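Local coordinates for glycosyl hydrolase family 2, TIM barrel domain protein (Faecalibacterium prausnitzii A2-165, PDB 6ED2) that probably hydrolyses beta-glucuronides, as a family 2 glycosidase and one of the gut bacterial beta-glucuronidases that can reactivate drugs, at residues Lys484-Ala489 and His527-Ile532. Residues are numbered along the deposited sequence; the frame is centred on the assembly and turned at random.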
ATOM      1  N   LYS A 484      -5.262  23.865  36.776  1.00 28.19           N
ATOM      2  CA  LYS A 484      -6.270  24.544  37.577  1.00 30.14           C
ATOM      3  C   LYS A 484      -7.657  23.946  37.415  1.00 36.71           C
ATOM      4  O   LYS A 484      -8.565  24.309  38.173  1.00 35.32           O
ATOM      5  CB  LYS A 484      -6.327  26.018  37.219  1.00 27.74           C
ATOM      6  CG  LYS A 484      -5.011  26.745  37.452  1.00 34.36           C
ATOM      7  CD  LYS A 484      -5.045  28.104  36.769  1.00 39.44           C
ATOM      8  CE  LYS A 484      -4.325  29.134  37.590  1.00 44.82           C
ATOM      9  NZ  LYS A 484      -2.860  28.925  37.504  1.00 52.52           N
ATOM     10  N   GLY A 485      -7.851  23.056  36.446  1.00 31.27           N
ATOM     11  CA  GLY A 485      -9.180  22.550  36.205  1.00 28.20           C
ATOM     12  C   GLY A 485      -9.439  21.171  36.761  1.00 30.39           C
ATOM     13  O   GLY A 485     -10.603  20.818  36.971  1.00 32.48           O
ATOM     14  N   GLN A 486      -8.389  20.375  37.015  1.00 29.60           N
ATOM     15  CA  GLN A 486      -8.633  18.965  37.320  1.00 28.67           C
ATOM     16  C   GLN A 486      -9.500  18.787  38.557  1.00 29.20           C
ATOM     17  O   GLN A 486     -10.258  17.809  38.641  1.00 32.03           O
ATOM     18  CB  GLN A 486      -7.320  18.196  37.474  1.00 29.78           C
ATOM     19  CG  GLN A 486      -6.423  18.677  38.601  1.00 30.01           C
ATOM     20  CD  GLN A 486      -6.734  18.003  39.928  1.00 32.62           C
ATOM     21  OE1 GLN A 486      -7.440  16.989  39.976  1.00 31.40           O
ATOM     22  NE2 GLN A 486      -6.231  18.580  41.022  1.00 32.48           N
ATOM     23  N   ARG A 487      -9.425  19.714  39.524  1.00 31.00           N
ATOM     24  CA  ARG A 487     -10.164  19.514  40.774  1.00 31.13           C
ATOM     25  C   ARG A 487     -11.678  19.516  40.570  1.00 30.63           C
ATOM     26  O   ARG A 487     -12.402  18.987  41.423  1.00 31.09           O
ATOM     27  CB  ARG A 487      -9.763  20.574  41.814  1.00 32.09           C
ATOM     28  CG  ARG A 487     -10.220  22.000  41.536  1.00 25.87           C
ATOM     29  CD  ARG A 487      -9.939  22.916  42.751  1.00 29.08           C
ATOM     30  NE  ARG A 487     -10.108  24.345  42.448  1.00 30.90           N
ATOM     31  CZ  ARG A 487     -11.240  25.020  42.671  1.00 29.16           C
ATOM     32  NH1 ARG A 487     -12.289  24.400  43.200  1.00 24.16           N
ATOM     33  NH2 ARG A 487     -11.326  26.305  42.371  1.00 26.40           N
ATOM     34  N   PHE A 488     -12.173  20.050  39.440  1.00 30.64           N
ATOM     35  CA  PHE A 488     -13.616  20.066  39.184  1.00 27.47           C
ATOM     36  C   PHE A 488     -14.155  18.730  38.692  1.00 31.41           C
ATOM     37  O   PHE A 488     -15.363  18.497  38.784  1.00 33.31           O
ATOM     38  CB  PHE A 488     -13.963  21.133  38.156  1.00 28.44           C
ATOM     39  CG  PHE A 488     -13.705  22.515  38.626  1.00 30.06           C
ATOM     40  CD1 PHE A 488     -14.642  23.176  39.404  1.00 31.57           C
ATOM     41  CD2 PHE A 488     -12.514  23.154  38.312  1.00 28.93           C
ATOM     42  CE1 PHE A 488     -14.409  24.462  39.844  1.00 29.39           C
ATOM     43  CE2 PHE A 488     -12.271  24.437  38.747  1.00 29.66           C
ATOM     44  CZ  PHE A 488     -13.220  25.094  39.519  1.00 31.99           C
ATOM     45  N   ALA A 489     -13.292  17.838  38.205  1.00 32.40           N
ATOM     46  CA  ALA A 489     -13.732  16.609  37.550  1.00 30.98           C
ATOM     47  C   ALA A 489     -14.099  15.531  38.566  1.00 31.02           C
ATOM     48  O   ALA A 489     -13.404  15.347  39.568  1.00 35.23           O
ATOM     49  CB  ALA A 489     -12.628  16.098  36.620  1.00 27.00           C
ATOM     50  N   HIS A 527      -7.263  11.694  45.031  1.00 32.33           N
ATOM     51  CA  HIS A 527      -8.038  11.556  46.269  1.00 33.10           C
ATOM     52  C   HIS A 527      -9.252  10.646  46.069  1.00 31.26           C
ATOM     53  O   HIS A 527     -10.402  11.026  46.304  1.00 38.74           O
ATOM     54  CB  HIS A 527      -8.452  12.930  46.815  1.00 27.18           C
ATOM     55  CG  HIS A 527      -7.319  13.911  46.885  1.00 32.22           C
ATOM     56  ND1 HIS A 527      -6.131  13.629  47.527  1.00 36.50           N
ATOM     57  CD2 HIS A 527      -7.188  15.164  46.386  1.00 29.80           C
ATOM     58  CE1 HIS A 527      -5.317  14.665  47.418  1.00 34.72           C
ATOM     59  NE2 HIS A 527      -5.929  15.605  46.716  1.00 31.91           N
ATOM     60  N   GLY A 528      -8.977   9.425  45.625  1.00 25.86           N
ATOM     61  CA  GLY A 528      -9.992   8.410  45.474  1.00 27.64           C
ATOM     62  C   GLY A 528     -10.662   8.356  44.110  1.00 29.30           C
ATOM     63  O   GLY A 528     -11.220   7.316  43.762  1.00 33.78           O
ATOM     64  N   ARG A 529     -10.597   9.429  43.329  1.00 24.37           N
ATOM     65  CA  ARG A 529     -11.307   9.508  42.052  1.00 30.31           C
ATOM     66  C   ARG A 529     -10.741   8.514  41.031  1.00 31.29           C
ATOM     67  O   ARG A 529      -9.523   8.336  40.945  1.00 30.66           O
ATOM     68  CB  ARG A 529     -11.208  10.922  41.482  1.00 24.58           C
ATOM     69  CG  ARG A 529     -12.072  11.959  42.203  1.00 27.32           C
ATOM     70  CD  ARG A 529     -11.826  13.371  41.677  1.00 22.31           C
ATOM     71  NE  ARG A 529     -10.445  13.827  41.870  1.00 24.43           N
ATOM     72  CZ  ARG A 529      -9.888  14.826  41.185  1.00 28.83           C
ATOM     73  NH1 ARG A 529     -10.575  15.472  40.239  1.00 29.15           N
ATOM     74  NH2 ARG A 529      -8.637  15.180  41.427  1.00 23.09           N
ATOM     75  N   PRO A 530     -11.599   7.868  40.228  1.00 33.56           N
ATOM     76  CA  PRO A 530     -11.096   7.117  39.064  1.00 25.72           C
ATOM     77  C   PRO A 530     -10.381   8.034  38.083  1.00 23.78           C
ATOM     78  O   PRO A 530     -10.695   9.222  37.948  1.00 24.02           O
ATOM     79  CB  PRO A 530     -12.362   6.519  38.433  1.00 24.75           C
ATOM     80  CG  PRO A 530     -13.461   6.713  39.424  1.00 30.36           C
ATOM     81  CD  PRO A 530     -13.067   7.860  40.313  1.00 31.30           C
ATOM     82  N   LEU A 531      -9.382   7.475  37.420  1.00 23.97           N
ATOM     83  CA  LEU A 531      -8.756   8.103  36.271  1.00 26.94           C
ATOM     84  C   LEU A 531      -8.925   7.172  35.079  1.00 26.40           C
ATOM     85  O   LEU A 531      -8.826   5.947  35.219  1.00 27.31           O
ATOM     86  CB  LEU A 531      -7.271   8.393  36.538  1.00 26.86           C
ATOM     87  CG  LEU A 531      -6.485   9.204  35.498  1.00 29.36           C
ATOM     88  CD1 LEU A 531      -5.423  10.116  36.191  1.00 20.52           C
ATOM     89  CD2 LEU A 531      -5.833   8.266  34.481  1.00 23.41           C
ATOM     90  N   ILE A 532      -9.219   7.748  33.915  1.00 23.71           N
ATOM     91  CA  ILE A 532      -9.247   6.995  32.674  1.00 25.24           C
ATOM     92  C   ILE A 532      -8.387   7.719  31.657  1.00 27.71           C
ATOM     93  O   ILE A 532      -8.101   8.917  31.777  1.00 24.72           O
ATOM     94  CB  ILE A 532     -10.663   6.800  32.104  1.00 25.05           C
ATOM     95  CG1 ILE A 532     -11.196   8.101  31.513  1.00 23.83           C
ATOM     96  CG2 ILE A 532     -11.596   6.254  33.147  1.00 24.92           C
ATOM     97  CD1 ILE A 532     -12.506   7.884  30.770  1.00 24.47           C
TER
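Arg529 sets the edge of its guanidinium against segment 484-489 and gives three hydrogen bonds, two to Gln486 and one to Ala489, all close to the guanidinium plane. Arg529 NH2 meets Gln486 OE1 at 2.6 Å, almost straight (172°) and in the carbonyl plane of the amide, although the amide and guanidinium planes stand 46° apart. Arg529 NH1 is shared between two main-chain oxygens, Gln486 O at 2.8 Å and Ala489 O at 2.9 Å. Gln486 O also accepts from Ala489 N, the two donors arriving from opposite faces of its plane. Gln486 CG sits between the backbone N and the carbonyl carbon (chi1 62°), and a bend at chi2 turns OE1 back toward the residue's own carbonyl. Arg529 NE and NH2 further bond the carbonyls of Leu526 and Val525, at the end of helix 508-525. Packing is slight: Ala489 CB sits 4.2 Å from Arg529 NH1, Gln486 touches Trp522, and Arg529 touches Val492. A leucine in place of Arg529 would probably leave Ala489 O and the carbonyls of Val525 and Leu526 without this donor and set the Gln486 amide free to turn. One guanidinium, its charge probably favoured by the surrounding carbonyl oxygens, thus joins loop, helix end and the start of TIM-barrel strand 531-535.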